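Local coordinates for ferripyochelin binding protein (Pyrococcus horikoshii, PDB 1V3W) that probably acts as a gamma-class carbonic anhydrase, interconverting carbon dioxide and bicarbonate at zinc sites shared between the subunits of a trimer, at residues 29-35 with 50-56; 76-80 with 152-157; 84-90 with 101-107. All coordinates share one frame; numbering follows the deposited sequence. Where two conformers were deposited one is given.

Interaction 1. Residues 29-35 with 50-56; sequences VVLEEKT and IYVGKYS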
loop_
_atom_site.group_PDB
_atom_site.type_symbol
_atom_site.label_atom_id
_atom_site.label_comp_id
_atom_site.label_asym_id
_atom_site.label_seq_id
_atom_site.Cartn_x
_atom_site.Cartn_y
_atom_site.Cartn_z
ATOM N N VAL A 29 -0.309 3.460 20.929
ATOM C CA VAL A 29 0.801 3.802 20.059
ATOM C C VAL A 29 1.667 4.838 20.754
ATOM O O VAL A 29 1.155 5.802 21.327
ATOM C CB VAL A 29 0.304 4.393 18.720
ATOM C CG1 VAL A 29 1.489 4.793 17.850
ATOM C CG2 VAL A 29 -0.566 3.381 18.000
ATOM N N VAL A 30 2.978 4.624 20.721
ATOM C CA VAL A 30 3.916 5.556 21.324
ATOM C C VAL A 30 4.839 6.076 20.229
ATOM O O VAL A 30 5.468 5.292 19.518
ATOM C CB VAL A 30 4.782 4.878 22.412
ATOM C CG1 VAL A 30 5.760 5.888 22.993
ATOM C CG2 VAL A 30 3.896 4.298 23.508
ATOM N N LEU A 31 4.900 7.395 20.073
ATOM C CA LEU A 31 5.769 8.008 19.073
ATOM C C LEU A 31 6.731 8.916 19.836
ATOM O O LEU A 31 6.320 9.943 20.380
ATOM C CB LEU A 31 4.929 8.830 18.076
ATOM C CG LEU A 31 3.848 8.075 17.284
ATOM C CD1 LEU A 31 3.091 9.037 16.374
ATOM C CD2 LEU A 31 4.494 6.967 16.470
ATOM N N GLU A 32 8.023 8.576 19.837
ATOM C CA GLU A 32 8.993 9.398 20.552
ATOM C C GLU A 32 9.388 10.660 19.828
ATOM O O GLU A 32 8.861 11.019 18.766
ATOM C CB GLU A 32 10.281 8.611 20.863
ATOM C CG GLU A 32 10.431 8.152 22.328
ATOM C CD GLU A 32 11.021 9.205 23.278
ATOM O OE1 GLU A 32 10.957 10.416 22.979
ATOM O OE2 GLU A 32 11.540 8.808 24.346
ATOM N N GLU A 33 10.326 11.350 20.458
ATOM C CA GLU A 33 10.884 12.570 19.897
ATOM C C GLU A 33 11.438 12.468 18.480
ATOM O O GLU A 33 12.116 11.504 18.132
ATOM C CB GLU A 33 11.957 13.075 20.868
ATOM C CG GLU A 33 12.813 14.232 20.408
ATOM C CD GLU A 33 13.722 14.722 21.521
ATOM O OE1 GLU A 33 13.995 13.936 22.456
ATOM O OE2 GLU A 33 14.166 15.886 21.461
ATOM N N LYS A 34 11.115 13.479 17.674
ATOM C CA LYS A 34 11.569 13.591 16.294
ATOM C C LYS A 34 11.155 12.464 15.357
ATOM O O LYS A 34 11.819 12.204 14.352
ATOM C CB LYS A 34 13.089 13.787 16.267
ATOM C CG LYS A 34 13.518 15.111 16.892
ATOM C CD LYS A 34 15.029 15.249 16.968
ATOM C CE LYS A 34 15.427 16.609 17.526
ATOM N NZ LYS A 34 14.890 16.831 18.895
ATOM N N THR A 35 10.062 11.788 15.696
ATOM C CA THR A 35 9.552 10.735 14.831
ATOM C C THR A 35 8.624 11.422 13.849
ATOM O O THR A 35 8.254 12.582 14.035
ATOM C CB THR A 35 8.739 9.671 15.604
ATOM O OG1 THR A 35 7.698 10.309 16.355
ATOM C CG2 THR A 35 9.641 8.881 16.531
ATOM N N ILE A 50 2.242 -0.432 19.783
ATOM C CA ILE A 50 3.131 -0.139 18.665
ATOM C C ILE A 50 4.002 0.981 19.209
ATOM O O ILE A 50 3.503 2.061 19.528
ATOM C CB ILE A 50 2.380 0.372 17.424
ATOM C CG1 ILE A 50 1.498 -0.744 16.864
ATOM C CG2 ILE A 50 3.385 0.841 16.368
ATOM C CD1 ILE A 50 0.516 -0.271 15.814
ATOM N N TYR A 51 5.295 0.705 19.344
ATOM C CA TYR A 51 6.242 1.681 19.865
ATOM C C TYR A 51 7.211 2.107 18.771
ATOM O O TYR A 51 7.801 1.259 18.103
ATOM C CB TYR A 51 7.034 1.067 21.023
ATOM C CG TYR A 51 8.050 2.002 21.630
ATOM C CD1 TYR A 51 7.720 2.813 22.715
ATOM C CD2 TYR A 51 9.333 2.103 21.098
ATOM C CE1 TYR A 51 8.650 3.702 23.256
ATOM C CE2 TYR A 51 10.264 2.988 21.625
ATOM C CZ TYR A 51 9.916 3.781 22.700
ATOM O OH TYR A 51 10.848 4.654 23.204
ATOM N N VAL A 52 7.365 3.415 18.588
ATOM C CA VAL A 52 8.280 3.948 17.587
ATOM C C VAL A 52 9.321 4.825 18.282
ATOM O O VAL A 52 8.997 5.890 18.810
ATOM C CB VAL A 52 7.527 4.774 16.528
ATOM C CG1 VAL A 52 8.491 5.246 15.449
ATOM C CG2 VAL A 52 6.417 3.929 15.914
ATOM N N GLY A 53 10.569 4.361 18.264
ATOM C CA GLY A 53 11.660 5.070 18.914
ATOM C C GLY A 53 12.094 6.376 18.280
ATOM O O GLY A 53 11.685 6.711 17.172
ATOM N N LYS A 54 12.953 7.104 18.988
ATOM C CA LYS A 54 13.439 8.398 18.527
ATOM C C LYS A 54 14.037 8.423 17.127
ATOM O O LYS A 54 14.710 7.483 16.699
ATOM C CB LYS A 54 14.477 8.959 19.512
ATOM C CG LYS A 54 13.934 9.261 20.902
ATOM C CD LYS A 54 14.846 10.214 21.678
ATOM C CE LYS A 54 16.219 9.615 21.951
ATOM N NZ LYS A 54 16.151 8.448 22.874
ATOM N N TYR A 55 13.771 9.522 16.427
ATOM C CA TYR A 55 14.299 9.773 15.085
ATOM C C TYR A 55 13.826 8.817 14.002
ATOM O O TYR A 55 14.433 8.757 12.929
ATOM C CB TYR A 55 15.830 9.732 15.103
ATOM C CG TYR A 55 16.488 10.391 16.293
ATOM C CD1 TYR A 55 16.490 11.775 16.443
ATOM C CD2 TYR A 55 17.139 9.623 17.251
ATOM C CE1 TYR A 55 17.136 12.380 17.523
ATOM C CE2 TYR A 55 17.786 10.213 18.333
ATOM C CZ TYR A 55 17.782 11.589 18.461
ATOM O OH TYR A 55 18.441 12.172 19.519
ATOM N N SER A 56 12.759 8.073 14.265
ATOM C CA SER A 56 12.267 7.118 13.281
ATOM C C SER A 56 11.087 7.641 12.477
ATOM O O SER A 56 10.279 8.430 12.971
ATOM C CB SER A 56 11.903 5.802 13.973
ATOM O OG SER A 56 13.072 5.193 14.504
#

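Interaction 2. Residues 76-80 with 152-157; sequences EYVTI and TKKNAE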
loop_
_atom_site.group_PDB
_atom_site.type_symbol
_atom_site.label_atom_id
_atom_site.label_comp_id
_atom_site.label_asym_id
_atom_site.label_seq_id
_atom_site.Cartn_x
_atom_site.Cartn_y
_atom_site.Cartn_z
ATOM N N GLU A 76 15.430 3.246 17.199
ATOM C CA GLU A 76 15.765 4.606 16.793
ATOM C C GLU A 76 16.397 4.681 15.409
ATOM O O GLU A 76 17.041 3.735 14.957
ATOM C CB GLU A 76 16.724 5.234 17.806
ATOM C CG GLU A 76 16.242 5.163 19.240
ATOM C CD GLU A 76 16.937 6.170 20.133
ATOM O OE1 GLU A 76 17.942 6.769 19.689
ATOM O OE2 GLU A 76 16.477 6.359 21.276
ATOM N N TYR A 77 16.219 5.825 14.751
ATOM C CA TYR A 77 16.767 6.042 13.413
ATOM C C TYR A 77 16.315 4.954 12.451
ATOM O O TYR A 77 17.087 4.491 11.607
ATOM C CB TYR A 77 18.294 6.077 13.464
ATOM C CG TYR A 77 18.861 7.261 14.214
ATOM C CD1 TYR A 77 18.922 8.525 13.624
ATOM C CD2 TYR A 77 19.365 7.110 15.503
ATOM C CE1 TYR A 77 19.476 9.608 14.303
ATOM C CE2 TYR A 77 19.922 8.183 16.189
ATOM C CZ TYR A 77 19.976 9.428 15.583
ATOM O OH TYR A 77 20.538 10.493 16.249
ATOM N N VAL A 78 15.060 4.538 12.587
ATOM C CA VAL A 78 14.508 3.520 11.710
ATOM C C VAL A 78 13.694 4.178 10.611
ATOM O O VAL A 78 12.905 5.089 10.864
ATOM C CB VAL A 78 13.591 2.539 12.475
ATOM C CG1 VAL A 78 12.894 1.599 11.490
ATOM C CG2 VAL A 78 14.407 1.736 13.473
ATOM N N THR A 79 13.912 3.720 9.385
ATOM C CA THR A 79 13.186 4.228 8.233
ATOM C C THR A 79 12.244 3.135 7.750
ATOM O O THR A 79 12.696 2.082 7.305
ATOM C CB THR A 79 14.147 4.588 7.079
ATOM O OG1 THR A 79 14.938 5.723 7.449
ATOM C CG2 THR A 79 13.366 4.908 5.809
ATOM N N ILE A 80 10.940 3.367 7.863
ATOM C CA ILE A 80 9.972 2.387 7.387
ATOM C C ILE A 80 9.487 2.922 6.043
ATOM O O ILE A 80 8.675 3.847 5.974
ATOM C CB ILE A 80 8.803 2.212 8.371
ATOM C CG1 ILE A 80 9.356 1.865 9.759
ATOM C CG2 ILE A 80 7.884 1.091 7.885
ATOM C CD1 ILE A 80 8.294 1.605 10.797
ATOM N N THR A 152 22.228 4.036 6.911
ATOM C CA THR A 152 21.185 3.600 7.838
ATOM C C THR A 152 20.843 4.704 8.844
ATOM O O THR A 152 19.754 4.692 9.421
ATOM C CB THR A 152 21.561 2.290 8.601
ATOM O OG1 THR A 152 22.771 2.478 9.343
ATOM C CG2 THR A 152 21.735 1.129 7.623
ATOM N N LYS A 153 21.760 5.653 9.059
ATOM C CA LYS A 153 21.491 6.777 9.966
ATOM C C LYS A 153 21.060 8.012 9.161
ATOM O O LYS A 153 20.078 8.670 9.496
ATOM C CB LYS A 153 22.725 7.139 10.825
ATOM C CG LYS A 153 22.492 8.370 11.741
ATOM C CD LYS A 153 23.627 8.655 12.747
ATOM C CE LYS A 153 23.365 9.956 13.529
ATOM N NZ LYS A 153 24.320 10.205 14.653
ATOM N N LYS A 154 21.805 8.311 8.098
ATOM C CA LYS A 154 21.559 9.459 7.218
ATOM C C LYS A 154 20.108 9.526 6.716
ATOM O O LYS A 154 19.487 10.589 6.725
ATOM C CB LYS A 154 22.559 9.388 6.037
ATOM C CG LYS A 154 22.576 10.537 5.002
ATOM C CD LYS A 154 24.022 11.067 4.738
ATOM C CE LYS A 154 24.738 10.701 3.387
ATOM N NZ LYS A 154 23.991 10.255 2.163
ATOM N N ASN A 155 19.574 8.386 6.288
ATOM C CA ASN A 155 18.204 8.315 5.781
ATOM C C ASN A 155 17.245 8.882 6.828
ATOM O O ASN A 155 16.377 9.705 6.523
ATOM C CB ASN A 155 17.835 6.857 5.479
ATOM C CG ASN A 155 16.613 6.724 4.580
ATOM O OD1 ASN A 155 15.738 7.591 4.556
ATOM N ND2 ASN A 155 16.540 5.617 3.850
ATOM N N ALA A 156 17.413 8.435 8.067
ATOM C CA ALA A 156 16.562 8.888 9.162
ATOM C C ALA A 156 16.753 10.370 9.467
ATOM O O ALA A 156 15.789 11.082 9.744
ATOM C CB ALA A 156 16.836 8.056 10.410
ATOM N N GLU A 157 17.994 10.843 9.419
ATOM C CA GLU A 157 18.257 12.249 9.699
ATOM C C GLU A 157 17.603 13.154 8.665
ATOM O O GLU A 157 17.122 14.237 8.997
ATOM C CB GLU A 157 19.763 12.505 9.758
ATOM C CG GLU A 157 20.415 11.909 10.991
ATOM C CD GLU A 157 21.908 12.144 11.034
ATOM O OE1 GLU A 157 22.614 11.626 10.146
ATOM O OE2 GLU A 157 22.376 12.846 11.955
HETATM O O HOH W 1 17.044 4.717 8.857
#

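Interaction 3. Residues 84-90 with 101-107; sequences AMVHGAK and SVILDGA. With ZN (zinc ion), chain B.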
loop_
_atom_site.group_PDB
_atom_site.type_symbol
_atom_site.label_atom_id
_atom_site.label_comp_id
_atom_site.label_asym_id
_atom_site.label_seq_id
_atom_site.Cartn_x
_atom_site.Cartn_y
_atom_site.Cartn_z
ATOM N N ALA A 84 5.450 -0.116 2.996
ATOM C CA ALA A 84 5.918 -1.293 3.699
ATOM C C ALA A 84 4.876 -1.663 4.744
ATOM O O ALA A 84 3.945 -0.898 5.017
ATOM C CB ALA A 84 7.259 -1.009 4.355
ATOM N N MET A 85 5.035 -2.836 5.337
ATOM C CA MET A 85 4.091 -3.299 6.338
ATOM C C MET A 85 4.845 -4.056 7.427
ATOM O O MET A 85 5.555 -5.018 7.143
ATOM C CB MET A 85 3.057 -4.206 5.661
ATOM C CG MET A 85 1.742 -4.384 6.398
ATOM S SD MET A 85 1.854 -5.406 7.866
ATOM C CE MET A 85 0.968 -4.376 9.052
ATOM N N VAL A 86 4.707 -3.597 8.667
ATOM C CA VAL A 86 5.367 -4.241 9.800
ATOM C C VAL A 86 4.283 -4.831 10.693
ATOM O O VAL A 86 3.403 -4.111 11.171
ATOM C CB VAL A 86 6.212 -3.230 10.609
ATOM C CG1 VAL A 86 6.882 -3.933 11.782
ATOM C CG2 VAL A 86 7.259 -2.588 9.704
ATOM N N HIS A 87 4.347 -6.139 10.920
ATOM C CA HIS A 87 3.333 -6.801 11.726
ATOM C C HIS A 87 3.881 -7.609 12.898
ATOM O O HIS A 87 4.500 -8.653 12.702
ATOM C CB HIS A 87 2.486 -7.706 10.827
ATOM C CG HIS A 87 1.119 -7.974 11.367
ATOM N ND1 HIS A 87 0.897 -8.782 12.461
ATOM C CD2 HIS A 87 -0.093 -7.490 11.003
ATOM C CE1 HIS A 87 -0.392 -8.783 12.749
ATOM N NE2 HIS A 87 -1.015 -8.006 11.881
ATOM N N GLY A 88 3.641 -7.108 14.110
ATOM C CA GLY A 88 4.081 -7.782 15.324
ATOM C C GLY A 88 5.548 -8.152 15.369
ATOM O O GLY A 88 5.907 -9.233 15.848
ATOM N N ALA A 89 6.404 -7.252 14.900
ATOM C CA ALA A 89 7.834 -7.518 14.874
ATOM C C ALA A 89 8.660 -6.554 15.705
ATOM O O ALA A 89 8.205 -5.468 16.075
ATOM C CB ALA A 89 8.330 -7.502 13.432
ATOM N N LYS A 90 9.881 -6.980 16.008
ATOM C CA LYS A 90 10.827 -6.172 16.759
ATOM C C LYS A 90 11.875 -5.690 15.768
ATOM O O LYS A 90 12.485 -6.493 15.061
ATOM C CB LYS A 90 11.484 -6.995 17.870
ATOM C CG LYS A 90 10.586 -7.205 19.073
ATOM C CD LYS A 90 11.263 -8.002 20.173
ATOM C CE LYS A 90 10.376 -8.080 21.408
ATOM N NZ LYS A 90 9.038 -8.661 21.101
ATOM N N SER A 101 8.125 -3.574 1.518
ATOM C CA SER A 101 8.592 -4.831 2.087
ATOM C C SER A 101 7.597 -5.251 3.167
ATOM O O SER A 101 6.657 -4.513 3.471
ATOM C CB SER A 101 9.995 -4.678 2.689
ATOM O OG SER A 101 10.001 -3.789 3.793
ATOM N N VAL A 102 7.803 -6.433 3.739
ATOM C CA VAL A 102 6.920 -6.950 4.779
ATOM C C VAL A 102 7.747 -7.598 5.882
ATOM O O VAL A 102 8.658 -8.374 5.603
ATOM C CB VAL A 102 5.950 -8.018 4.218
ATOM C CG1 VAL A 102 5.010 -8.501 5.313
ATOM C CG2 VAL A 102 5.169 -7.450 3.040
ATOM N N ILE A 103 7.435 -7.264 7.130
ATOM C CA ILE A 103 8.126 -7.839 8.279
ATOM C C ILE A 103 7.032 -8.522 9.081
ATOM O O ILE A 103 6.114 -7.864 9.565
ATOM C CB ILE A 103 8.789 -6.755 9.145
ATOM C CG1 ILE A 103 9.633 -5.826 8.264
ATOM C CG2 ILE A 103 9.648 -7.409 10.222
ATOM C CD1 ILE A 103 10.722 -6.523 7.472
ATOM N N LEU A 104 7.124 -9.840 9.216
ATOM C CA LEU A 104 6.090 -10.589 9.915
ATOM C C LEU A 104 6.297 -10.835 11.410
ATOM O O LEU A 104 7.363 -10.566 11.970
ATOM C CB LEU A 104 5.829 -11.900 9.167
ATOM C CG LEU A 104 5.350 -11.637 7.730
ATOM C CD1 LEU A 104 5.250 -12.934 6.946
ATOM C CD2 LEU A 104 4.003 -10.926 7.772
ATOM N N ASP A 105 5.246 -11.352 12.038
ATOM C CA ASP A 105 5.194 -11.607 13.472
ATOM C C ASP A 105 6.320 -12.428 14.077
ATOM O O ASP A 105 6.682 -13.491 13.574
ATOM C CB ASP A 105 3.851 -12.254 13.808
ATOM C CG ASP A 105 2.681 -11.465 13.256
ATOM O OD1 ASP A 105 2.148 -10.598 13.980
ATOM O OD2 ASP A 105 2.308 -11.700 12.087
ATOM N N GLY A 106 6.861 -11.919 15.178
ATOM C CA GLY A 106 7.935 -12.611 15.864
ATOM C C GLY A 106 9.314 -12.365 15.292
ATOM O O GLY A 106 10.312 -12.780 15.881
ATOM N N ALA A 107 9.385 -11.699 14.145
ATOM C CA ALA A 107 10.679 -11.416 13.541
ATOM C C ALA A 107 11.459 -10.464 14.439
ATOM O O ALA A 107 10.872 -9.625 15.129
ATOM C CB ALA A 107 10.494 -10.800 12.160
HETATM ZN ZN ZN B . -2.889 -7.445 11.409
HETATM O O HOH W 2 -4.471 -8.306 11.106
#

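Interaction 1. Residues 29-35 with 50-56
Val-30 and Tyr-51 face outward at the same level of two neighbouring parallel strands, and the valine meets the phenol ring obliquely, with Val-30 CB 3.6 Å from Tyr-51 CD1 and its CG1 against CE1. Tyr-51 holds CG anti to its backbone N (chi1 180°), which lays the ring along the strand and, in the one of two Glu-32 conformers modelled here, brings its OH beside the CG methylene of that residue. On the inner face Leu-31 and Val-52 run abreast into the interior; Leu-31 CD2 rests 3.6 Å from Val-52 CG2, and both Leu-31 and Val-29 go on to touch Leu-43 of strand 42-45.

Past the strands each segment makes a type II turn, Glu-32 to Thr-35 and Gly-53 to Ser-56, one over the other. Lys-54 passes the root of the Glu-32 side chain, its CG 3.7 Å from Glu-32 CB, while its ammonium goes on to a salt bridge with Glu-76. Lys-34 lies along Tyr-55: Lys-34 CD meets the ring edge 3.6 Å from Tyr-55 CE1, before the chain bends at its end to bring NZ into a salt bridge with Glu-33 OE2 whose hydrogen bond is weak. Both Lys-34 and Tyr-55 rest on Val-160 of helix 146-169. Thr-35 OG1 donates to Glu-32 O at 2.8 Å and closes its own turn.

Main-chain bonds run through the contact, from Val-30 N to Ile-50 O (2.9 Å) on to Tyr-55 N to Glu-33 O (3.1 Å). The chemistry is thus split by face: backbone polar groups are paired between the coils, aliphatic groups fill the interior, and on the outside the lysines offer their methylenes to neighbouring side chains while their charges find carboxylates, as suits stacked coils of a left-handed beta-helix.

Interaction 2. Residues 76-80 with 152-157
Tyr-77 carries this contact, holding Ala-156 of the helix at its ring edge and Lys-153 over one face. Ala-156 CB lies in the ring plane, 3.9 Å from Tyr-77 CD1, and is closer still, at 3.6 Å, to Tyr-77 CA. Lys-153 stretches alongside the ring, its CG 4.0 Å from CD1 of Tyr-77 and its CE near the phenol oxygen, while Glu-157 CG approaches CE1 obliquely. Next to this, Thr-79 lies athwart Asn-155, Thr-79 OG1 being 3.5 Å from Asn-155 CG.

No direct hydrogen bond joins the segments; a water does the work. It donates to Tyr-77 O and Thr-152 O, both at 2.8 Å, and also hydrogen-bonds Thr-79 OG1. The helix is kinked here, the N of Ala-156 having no bond to the turn before.

Further out, Tyr-77 keeps CG anti to its carbonyl carbon (chi1 -67°), which lays the ring along Lys-153 and Ala-156; there it stacks with Tyr-55 and meets the ring of Tyr-94 nearly parallel. Thr-79 OG1 is steadied by Asn-57, and Asn-155 OD1 is hydrogen-bonded to a glycerol, probably from the crystallisation liquor.

Replacing Tyr-77 by an alanine would probably uncover Ala-156 and the Lys-153 methylenes and deprive the rings of Tyr-55 and Tyr-94 of their shared neighbour.

At this point the helix is held by carbon contacts round one tyrosine and by one water that links two carbonyl oxygens, acceptors that could not bond each other.

Interaction 3. Residues 84-90 with 101-107
His-87 presents one edge of its imidazole to Asp-105 and the other to zinc. At the first, ND1 donates to Asp-105 OD1 over 2.7 Å; the oxygen lies in the ring plane but is met on its syn side, 21° out of the carboxylate plane, and the two planes are 65° apart. At the second, NE2 binds the metal at 2.0 Å. His-65, its ring turned nearly perpendicular to that of His-87, and His-82 of a neighbouring subunit complete the site with a water. Asp-105 is thus a second-shell residue that sets the rotation of the ring, and Ser-67 OG in turn holds its OD1.

Next to this the strands pair in parallel, Ile-103 N bonding Met-85 O and His-87 N bonding Ile-103 O (2.8 Å). Gly-88, at positive phi, carries no side chain that would collide with Asp-105 OD1. Inside, Ala-89 CB presses tightly on Ile-103 CG2 at 3.5 Å, and Gly-106 N and Lys-90 N carry the backbone pairing round the corner.

Stacked coils of a left-handed parallel beta-helix, with histidines from two adjoining subunits sharing a zinc, are the hallmark of the gamma-class carbonic anhydrase site.

Overall arrangement
Along the chain interaction 1 comes first and is complete before residues 76-80 begin interaction 2; interaction 3 falls wholly between the two halves of interaction 2. The three draw on different walls of the beta-helix: strands 29-31 and 49-52 belong to one parallel sheet, 79-80 to a second, 85-87 and 102-103 to a third. Interactions 1 and 2 have centres about 12 Å apart and touch along their turns, where Ser-56 meets Val-78, on the side covered by helix 146-169. Interaction 3, centred about 16 and 17 Å from interactions 1 and 2, lies across the chain's centre, meeting interaction 2 through Ile-80 and Val-86. One coiled scaffold thus carries the terminal helix and a zinc-bearing subunit interface.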